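401aa long hypothetical glucose-1-phosphate thymidylyltransferase (Sulfolobus tokodaii, PDB 2GGO) acts as a bifunctional sugar-nucleotide enzyme in the synthesis of UDP-N-acetylglucosamine and UDP-N-acetylgalactosamine, probably also transferring the nucleotidyl group of dTTP or UTP to glucose 1-phosphate. Local coordinates at residues A[273-287]-A[290-304]. Residues are numbered along the deposited sequence; the frame is centred on the assembly and turned at random.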
ATOM      1  N   PRO A 273       2.798 -28.220 -12.459  1.00 25.35           N
ATOM      2  CA  PRO A 273       4.142 -28.792 -12.272  1.00 25.17           C
ATOM      3  C   PRO A 273       5.214 -27.936 -12.929  1.00 24.51           C
ATOM      4  O   PRO A 273       4.865 -27.116 -13.757  1.00 24.13           O
ATOM      5  CB  PRO A 273       4.045 -30.108 -13.028  1.00 24.00           C
ATOM      6  CG  PRO A 273       3.045 -29.862 -14.083  1.00 25.73           C
ATOM      7  CD  PRO A 273       2.055 -28.905 -13.530  1.00 24.97           C
ATOM      8  N   ASN A 274       6.483 -28.088 -12.544  1.00 23.04           N
ATOM      9  CA  ASN A 274       7.552 -27.464 -13.303  1.00 25.15           C
ATOM     10  C   ASN A 274       7.421 -25.946 -13.276  1.00 23.17           C
ATOM     11  O   ASN A 274       7.661 -25.256 -14.247  1.00 25.67           O
ATOM     12  CB  ASN A 274       7.508 -27.994 -14.732  1.00 24.75           C
ATOM     13  CG  ASN A 274       7.809 -29.509 -14.818  1.00 29.70           C
ATOM     14  OD1 ASN A 274       8.606 -30.020 -14.025  1.00 28.38           O
ATOM     15  ND2 ASN A 274       7.166 -30.231 -15.783  1.00 31.85           N
ATOM     16  N   SER A 275       7.015 -25.412 -12.141  1.00 23.40           N
ATOM     17  CA  SER A 275       7.063 -23.984 -11.908  1.00 21.36           C
ATOM     18  C   SER A 275       8.364 -23.557 -11.224  1.00 22.78           C
ATOM     19  O   SER A 275       8.994 -24.342 -10.532  1.00 22.48           O
ATOM     20  CB  SER A 275       5.928 -23.569 -11.037  1.00 21.25           C
ATOM     21  OG  SER A 275       4.715 -23.809 -11.687  1.00 22.71           O
ATOM     22  N   TYR A 276       8.704 -22.287 -11.321  1.00 21.30           N
ATOM     23  CA  TYR A 276       9.914 -21.787 -10.667  1.00 22.97           C
ATOM     24  C   TYR A 276       9.539 -20.538  -9.895  1.00 23.12           C
ATOM     25  O   TYR A 276       9.266 -19.540 -10.494  1.00 20.47           O
ATOM     26  CB  TYR A 276      10.974 -21.432 -11.713  1.00 22.32           C
ATOM     27  CG  TYR A 276      12.388 -20.983 -11.258  1.00 22.98           C
ATOM     28  CD1 TYR A 276      12.835 -21.119  -9.951  1.00 24.67           C
ATOM     29  CD2 TYR A 276      13.259 -20.388 -12.175  1.00 25.18           C
ATOM     30  CE1 TYR A 276      14.130 -20.693  -9.585  1.00 21.94           C
ATOM     31  CE2 TYR A 276      14.540 -19.948 -11.812  1.00 22.58           C
ATOM     32  CZ  TYR A 276      14.959 -20.121 -10.516  1.00 25.64           C
ATOM     33  OH  TYR A 276      16.210 -19.735 -10.150  1.00 24.66           O
ATOM     34  N   LEU A 277       9.509 -20.611  -8.553  1.00 22.55           N
ATOM     35  CA  LEU A 277       9.251 -19.404  -7.751  1.00 21.81           C
ATOM     36  C   LEU A 277      10.539 -18.839  -7.176  1.00 22.72           C
ATOM     37  O   LEU A 277      11.289 -19.536  -6.502  1.00 22.75           O
ATOM     38  CB  LEU A 277       8.222 -19.669  -6.676  1.00 20.91           C
ATOM     39  CG  LEU A 277       6.924 -20.346  -7.125  1.00 21.98           C
ATOM     40  CD1 LEU A 277       6.042 -20.553  -5.933  1.00 21.89           C
ATOM     41  CD2 LEU A 277       6.184 -19.518  -8.214  1.00 22.51           C
ATOM     42  N   ARG A 278      10.826 -17.573  -7.444  1.00 23.25           N
ATOM     43  CA  ARG A 278      12.091 -17.006  -7.062  1.00 22.94           C
ATOM     44  C   ARG A 278      11.868 -16.046  -5.915  1.00 23.40           C
ATOM     45  O   ARG A 278      10.719 -15.683  -5.637  1.00 23.85           O
ATOM     46  CB  ARG A 278      12.760 -16.293  -8.239  1.00 22.57           C
ATOM     47  CG  ARG A 278      13.434 -17.271  -9.233  1.00 22.83           C
ATOM     48  CD  ARG A 278      13.719 -16.602 -10.572  1.00 24.74           C
ATOM     49  NE  ARG A 278      14.723 -15.582 -10.353  1.00 25.70           N
ATOM     50  CZ  ARG A 278      14.979 -14.574 -11.192  1.00 30.24           C
ATOM     51  NH1 ARG A 278      14.251 -14.401 -12.291  1.00 24.90           N
ATOM     52  NH2 ARG A 278      15.933 -13.708 -10.905  1.00 27.18           N
ATOM     53  N   PRO A 279      12.958 -15.613  -5.266  1.00 23.64           N
ATOM     54  CA  PRO A 279      12.834 -14.736  -4.086  1.00 22.73           C
ATOM     55  C   PRO A 279      11.843 -13.580  -4.246  1.00 22.81           C
ATOM     56  O   PRO A 279      11.850 -12.828  -5.254  1.00 23.62           O
ATOM     57  CB  PRO A 279      14.265 -14.211  -3.906  1.00 23.45           C
ATOM     58  CG  PRO A 279      15.130 -15.417  -4.325  1.00 20.69           C
ATOM     59  CD  PRO A 279      14.384 -15.941  -5.568  1.00 23.86           C
ATOM     60  N   TYR A 280      11.031 -13.424  -3.221  1.00 23.75           N
ATOM     61  CA  TYR A 280      10.044 -12.348  -3.059  1.00 24.32           C
ATOM     62  C   TYR A 280       8.828 -12.544  -3.920  1.00 23.96           C
ATOM     63  O   TYR A 280       8.165 -11.598  -4.273  1.00 23.97           O
ATOM     64  CB  TYR A 280      10.665 -10.949  -3.149  1.00 26.67           C
ATOM     65  CG  TYR A 280      11.626 -10.765  -2.009  1.00 30.31           C
ATOM     66  CD1 TYR A 280      11.147 -10.693  -0.684  1.00 32.38           C
ATOM     67  CD2 TYR A 280      13.011 -10.742  -2.231  1.00 32.13           C
ATOM     68  CE1 TYR A 280      12.030 -10.555   0.407  1.00 32.51           C
ATOM     69  CE2 TYR A 280      13.910 -10.609  -1.158  1.00 32.28           C
ATOM     70  CZ  TYR A 280      13.401 -10.526   0.160  1.00 33.67           C
ATOM     71  OH  TYR A 280      14.275 -10.403   1.223  1.00 34.07           O
ATOM     72  N   THR A 281       8.513 -13.813  -4.180  1.00 24.00           N
ATOM     73  CA  THR A 281       7.280 -14.188  -4.829  1.00 24.17           C
ATOM     74  C   THR A 281       6.224 -14.215  -3.741  1.00 23.51           C
ATOM     75  O   THR A 281       6.361 -14.959  -2.808  1.00 25.25           O
ATOM     76  CB  THR A 281       7.397 -15.548  -5.487  1.00 24.87           C
ATOM     77  OG1 THR A 281       8.234 -15.415  -6.658  1.00 26.14           O
ATOM     78  CG2 THR A 281       6.002 -16.051  -5.924  1.00 21.11           C
ATOM     79  N   ILE A 282       5.178 -13.424  -3.903  1.00 22.70           N
ATOM     80  CA  ILE A 282       4.102 -13.346  -2.933  1.00 22.48           C
ATOM     81  C   ILE A 282       2.802 -13.666  -3.617  1.00 21.53           C
ATOM     82  O   ILE A 282       2.301 -12.886  -4.403  1.00 22.18           O
ATOM     83  CB  ILE A 282       4.091 -11.901  -2.216  1.00 22.84           C
ATOM     84  CG1 ILE A 282       5.325 -11.796  -1.272  1.00 23.05           C
ATOM     85  CG2 ILE A 282       2.753 -11.567  -1.465  1.00 20.72           C
ATOM     86  CD1 ILE A 282       6.139 -10.527  -1.595  1.00 18.81           C
ATOM     87  N   LEU A 283       2.239 -14.843  -3.370  1.00 21.67           N
ATOM     88  CA  LEU A 283       0.952 -15.109  -3.990  1.00 22.17           C
ATOM     89  C   LEU A 283      -0.070 -14.967  -2.910  1.00 22.76           C
ATOM     90  O   LEU A 283      -0.067 -15.825  -2.005  1.00 22.32           O
ATOM     91  CB  LEU A 283       0.905 -16.550  -4.518  1.00 20.48           C
ATOM     92  CG  LEU A 283       2.163 -16.811  -5.364  1.00 21.59           C
ATOM     93  CD1 LEU A 283       2.422 -18.337  -5.582  1.00 17.78           C
ATOM     94  CD2 LEU A 283       2.004 -16.093  -6.655  1.00 15.82           C
ATOM     95  N   VAL A 284      -0.942 -13.960  -2.974  1.00 23.11           N
ATOM     96  CA  VAL A 284      -1.740 -13.642  -1.771  1.00 25.73           C
ATOM     97  C   VAL A 284      -2.777 -14.692  -1.361  1.00 27.59           C
ATOM     98  O   VAL A 284      -2.930 -14.985  -0.179  1.00 29.71           O
ATOM     99  CB  VAL A 284      -2.332 -12.217  -1.687  1.00 26.33           C
ATOM    100  CG1 VAL A 284      -1.529 -11.157  -2.389  1.00 26.30           C
ATOM    101  CG2 VAL A 284      -3.811 -12.152  -1.936  1.00 27.72           C
ATOM    102  N   GLU A 285      -3.447 -15.295  -2.325  1.00 28.01           N
ATOM    103  CA  GLU A 285      -4.505 -16.235  -2.048  1.00 28.92           C
ATOM    104  C   GLU A 285      -5.012 -16.868  -3.350  1.00 28.57           C
ATOM    105  O   GLU A 285      -5.349 -16.148  -4.296  1.00 28.30           O
ATOM    106  CB  GLU A 285      -5.667 -15.460  -1.428  1.00 28.84           C
ATOM    107  CG  GLU A 285      -6.942 -16.230  -1.296  1.00 32.80           C
ATOM    108  CD  GLU A 285      -8.075 -15.378  -0.740  1.00 40.33           C
ATOM    109  OE1 GLU A 285      -7.928 -14.138  -0.612  1.00 43.31           O
ATOM    110  OE2 GLU A 285      -9.130 -15.956  -0.437  1.00 44.72           O
ATOM    111  N   LYS A 286      -5.125 -18.192  -3.355  1.00 28.44           N
ATOM    112  CA  LYS A 286      -5.832 -18.882  -4.415  1.00 28.84           C
ATOM    113  C   LYS A 286      -5.303 -18.580  -5.821  1.00 28.45           C
ATOM    114  O   LYS A 286      -6.075 -18.226  -6.744  1.00 27.14           O
ATOM    115  CB  LYS A 286      -7.317 -18.531  -4.332  1.00 29.64           C
ATOM    116  CG  LYS A 286      -8.028 -19.369  -3.307  1.00 31.84           C
ATOM    117  CD  LYS A 286      -9.484 -19.044  -3.289  1.00 37.08           C
ATOM    118  CE  LYS A 286     -10.154 -19.666  -2.068  1.00 39.20           C
ATOM    119  NZ  LYS A 286     -11.442 -18.914  -1.873  1.00 42.62           N
ATOM    120  N   ASN A 287      -3.984 -18.720  -5.980  1.00 28.19           N
ATOM    121  CA  ASN A 287      -3.351 -18.319  -7.211  1.00 26.26           C
ATOM    122  C   ASN A 287      -3.001 -19.554  -7.962  1.00 25.38           C
ATOM    123  O   ASN A 287      -2.799 -20.579  -7.357  1.00 26.25           O
ATOM    124  CB  ASN A 287      -2.100 -17.509  -6.929  1.00 25.91           C
ATOM    125  CG  ASN A 287      -2.399 -16.202  -6.289  1.00 22.04           C
ATOM    126  OD1 ASN A 287      -2.867 -15.267  -6.912  1.00 21.60           O
ATOM    127  ND2 ASN A 287      -2.133 -16.113  -5.019  1.00 16.80           N
ATOM    128  N   GLY A 290       1.393 -22.132 -13.186  1.00 21.33           N
ATOM    129  CA  GLY A 290       1.471 -23.378 -14.029  1.00 18.70           C
ATOM    130  C   GLY A 290       2.817 -23.777 -14.538  1.00 18.95           C
ATOM    131  O   GLY A 290       3.823 -23.253 -14.089  1.00 21.18           O
ATOM    132  N   ALA A 291       2.855 -24.680 -15.506  1.00 18.12           N
ATOM    133  CA  ALA A 291       4.104 -25.252 -15.985  1.00 15.52           C
ATOM    134  C   ALA A 291       4.810 -24.245 -16.831  1.00 17.08           C
ATOM    135  O   ALA A 291       4.162 -23.598 -17.687  1.00 16.78           O
ATOM    136  CB  ALA A 291       3.844 -26.511 -16.768  1.00 15.34           C
ATOM    137  N   SER A 292       6.134 -24.190 -16.673  1.00 17.94           N
ATOM    138  CA  SER A 292       6.966 -23.191 -17.313  1.00 17.11           C
ATOM    139  C   SER A 292       6.601 -21.778 -17.032  1.00 17.73           C
ATOM    140  O   SER A 292       6.727 -20.936 -17.953  1.00 16.82           O
ATOM    141  CB  SER A 292       7.022 -23.371 -18.833  1.00 15.54           C
ATOM    142  OG  SER A 292       7.408 -24.669 -19.250  1.00 13.52           O
ATOM    143  N   VAL A 293       6.155 -21.499 -15.801  1.00 17.04           N
ATOM    144  CA  VAL A 293       5.890 -20.143 -15.354  1.00 17.54           C
ATOM    145  C   VAL A 293       6.917 -19.769 -14.305  1.00 18.81           C
ATOM    146  O   VAL A 293       7.172 -20.529 -13.338  1.00 17.05           O
ATOM    147  CB  VAL A 293       4.433 -19.985 -14.819  1.00 17.24           C
ATOM    148  CG1 VAL A 293       4.224 -18.606 -14.206  1.00 12.16           C
ATOM    149  CG2 VAL A 293       3.449 -20.265 -15.908  1.00 15.99           C
ATOM    150  N   GLU A 294       7.532 -18.590 -14.461  1.00 16.50           N
ATOM    151  CA  GLU A 294       8.542 -18.179 -13.484  1.00 18.63           C
ATOM    152  C   GLU A 294       8.059 -16.808 -12.934  1.00 18.29           C
ATOM    153  O   GLU A 294       7.567 -15.950 -13.683  1.00 16.56           O
ATOM    154  CB  GLU A 294       9.948 -18.142 -14.140  1.00 17.16           C
ATOM    155  CG  GLU A 294      11.182 -17.668 -13.216  1.00 14.84           C
ATOM    156  CD  GLU A 294      12.471 -17.404 -13.968  1.00 20.87           C
ATOM    157  OE1 GLU A 294      12.770 -17.997 -15.017  1.00 18.84           O
ATOM    158  OE2 GLU A 294      13.239 -16.546 -13.509  1.00 19.74           O
ATOM    159  N   VAL A 295       8.183 -16.621 -11.620  1.00 19.39           N
ATOM    160  CA  VAL A 295       7.815 -15.382 -10.947  1.00 20.04           C
ATOM    161  C   VAL A 295       8.948 -14.965 -10.033  1.00 21.47           C
ATOM    162  O   VAL A 295       9.605 -15.817  -9.436  1.00 19.23           O
ATOM    163  CB  VAL A 295       6.508 -15.573 -10.096  1.00 20.79           C
ATOM    164  CG1 VAL A 295       6.157 -14.297  -9.321  1.00 20.89           C
ATOM    165  CG2 VAL A 295       5.362 -16.007 -10.955  1.00 21.48           C
ATOM    166  N   LYS A 296       9.193 -13.651  -9.978  1.00 20.79           N
ATOM    167  CA  LYS A 296      10.229 -13.113  -9.128  1.00 22.55           C
ATOM    168  C   LYS A 296       9.809 -11.768  -8.605  1.00 21.39           C
ATOM    169  O   LYS A 296       9.352 -10.893  -9.375  1.00 21.30           O
ATOM    170  CB  LYS A 296      11.510 -12.916  -9.946  1.00 22.72           C
ATOM    171  CG  LYS A 296      12.747 -12.728  -9.056  1.00 25.60           C
ATOM    172  CD  LYS A 296      13.633 -11.686  -9.661  1.00 26.08           C
ATOM    173  CE  LYS A 296      12.910 -10.563 -10.255  1.00 28.28           C
ATOM    174  NZ  LYS A 296      13.900  -9.469 -10.605  1.00 25.26           N
ATOM    175  N   GLU A 297      10.015 -11.551  -7.323  1.00 20.20           N
ATOM    176  CA  GLU A 297       9.702 -10.242  -6.746  1.00 19.81           C
ATOM    177  C   GLU A 297       8.437  -9.604  -7.235  1.00 18.02           C
ATOM    178  O   GLU A 297       8.435  -8.484  -7.767  1.00 17.64           O
ATOM    179  CB  GLU A 297      10.831  -9.255  -6.971  1.00 19.58           C
ATOM    180  CG  GLU A 297      10.841  -8.210  -5.873  1.00 23.81           C
ATOM    181  CD  GLU A 297      12.215  -7.629  -5.657  1.00 29.79           C
ATOM    182  OE1 GLU A 297      12.354  -6.387  -5.646  1.00 35.08           O
ATOM    183  OE2 GLU A 297      13.166  -8.430  -5.510  1.00 37.45           O
ATOM    184  N   SER A 298       7.325 -10.265  -7.021  1.00 16.65           N
ATOM    185  CA  SER A 298       6.032  -9.680  -7.413  1.00 14.48           C
ATOM    186  C   SER A 298       4.963 -10.078  -6.442  1.00 14.92           C
ATOM    187  O   SER A 298       5.083 -11.072  -5.758  1.00 16.54           O
ATOM    188  CB  SER A 298       5.597 -10.183  -8.813  1.00 14.47           C
ATOM    189  OG  SER A 298       6.736 -10.287  -9.625  1.00 15.87           O
ATOM    190  N   VAL A 299       3.887  -9.318  -6.470  1.00 17.08           N
ATOM    191  CA  VAL A 299       2.751  -9.504  -5.630  1.00 17.50           C
ATOM    192  C   VAL A 299       1.644  -9.813  -6.594  1.00 17.56           C
ATOM    193  O   VAL A 299       1.345  -9.024  -7.511  1.00 18.87           O
ATOM    194  CB  VAL A 299       2.440  -8.203  -4.853  1.00 16.89           C
ATOM    195  CG1 VAL A 299       1.303  -8.434  -3.870  1.00 18.32           C
ATOM    196  CG2 VAL A 299       3.748  -7.739  -4.106  1.00 15.78           C
ATOM    197  N   ILE A 300       1.055 -10.963  -6.413  1.00 19.26           N
ATOM    198  CA  ILE A 300      -0.022 -11.404  -7.320  1.00 18.46           C
ATOM    199  C   ILE A 300      -1.206 -11.681  -6.381  1.00 19.34           C
ATOM    200  O   ILE A 300      -1.149 -12.535  -5.521  1.00 19.07           O
ATOM    201  CB  ILE A 300       0.423 -12.663  -8.126  1.00 20.23           C
ATOM    202  CG1 ILE A 300       1.648 -12.354  -9.036  1.00 18.77           C
ATOM    203  CG2 ILE A 300      -0.666 -13.187  -9.005  1.00  8.80           C
ATOM    204  CD1 ILE A 300       2.322 -13.643  -9.633  1.00 18.06           C
ATOM    205  N   MET A 301      -2.249 -10.874  -6.541  1.00 20.37           N
ATOM    206  CA  MET A 301      -3.387 -10.863  -5.647  1.00 20.37           C
ATOM    207  C   MET A 301      -4.384 -11.983  -5.896  1.00 21.14           C
ATOM    208  O   MET A 301      -4.175 -12.891  -6.730  1.00 22.03           O
ATOM    209  CB  MET A 301      -4.018  -9.459  -5.646  1.00 19.46           C
ATOM    210  CG  MET A 301      -3.044  -8.349  -5.178  1.00 19.05           C
ATOM    211  SD  MET A 301      -3.609  -6.647  -5.303  1.00 21.74           S
ATOM    212  CE  MET A 301      -2.088  -5.838  -4.827  1.00 20.71           C
ATOM    213  N   GLU A 302      -5.488 -11.909  -5.167  1.00 21.18           N
ATOM    214  CA  GLU A 302      -6.413 -13.030  -4.923  1.00 22.66           C
ATOM    215  C   GLU A 302      -6.942 -13.694  -6.194  1.00 21.53           C
ATOM    216  O   GLU A 302      -7.560 -13.015  -7.008  1.00 23.81           O
ATOM    217  CB  GLU A 302      -7.644 -12.503  -4.151  1.00 21.29           C
ATOM    218  CG  GLU A 302      -7.344 -11.864  -2.797  1.00 29.82           C
ATOM    219  CD  GLU A 302      -7.094 -10.353  -2.834  1.00 35.31           C
ATOM    220  OE1 GLU A 302      -6.832  -9.798  -3.906  1.00 34.83           O
ATOM    221  OE2 GLU A 302      -7.157  -9.700  -1.757  1.00 40.20           O
ATOM    222  N   GLY A 303      -6.820 -15.018  -6.284  1.00 23.27           N
ATOM    223  CA  GLY A 303      -7.409 -15.772  -7.377  1.00 21.52           C
ATOM    224  C   GLY A 303      -6.853 -15.467  -8.770  1.00 21.98           C
ATOM    225  O   GLY A 303      -7.424 -15.883  -9.758  1.00 23.09           O
ATOM    226  N   SER A 304      -5.750 -14.741  -8.859  1.00 21.98           N
ATOM    227  CA  SER A 304      -5.110 -14.463 -10.167  1.00 20.42           C
ATOM    228  C   SER A 304      -4.363 -15.643 -10.691  1.00 20.56           C
ATOM    229  O   SER A 304      -3.835 -16.410  -9.945  1.00 18.58           O
ATOM    230  CB  SER A 304      -4.204 -13.280 -10.080  1.00 20.22           C
ATOM    231  OG  SER A 304      -5.027 -12.118 -10.031  1.00 21.79           O
TER
HETATM  232  O   HOH W   1      13.993 -11.654  -6.046  1.00 50.79           O
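R278 and E294 form a salt bridge on the outer surface, R278 NH1 lying 2.7 Å from E294 OE2 and approaching it nearly along its C-O axis, but OE2 sits 26° out of the guanidinium plane and the N-H bond is bent. The long, bent arginine offers one guanidinium face to the aliphatic part of K296, whose CD lies 3.3 Å from R278 NH2; the lysine ammonium continues to D314, which probably eases the nearness of two positive charges. E294, with CG anti to its N (chi1 178°), runs beside Y276, and its CG comes within 3.6 Å of Y276 CD2. Were R278 cut back to an alanine, the E294 carboxylate would probably lose this mate and the K296 methylenes their cover. These residues sit on successive coils of a left-handed parallel beta-helix, the fold of hexapeptide-repeat transferases, so like positions stack one coil apart. Parallel strands 281-283 and 298-300 run 10° apart, joined by backbone bonds, the straightest V284 N to I300 O, 2.9 Å. Inside the coils, L283 CD2 packs on I300 CD1 at 3.9 Å, both side chains buried, as suits branched aliphatics. T281 suits the interior because T281 OG1 donates to R278 O at 2.7 Å, while its methyl meets V295 CG1. Further out, I282 and V299 turn to helix 212-225, and E297 forms a salt bridge with K220 there.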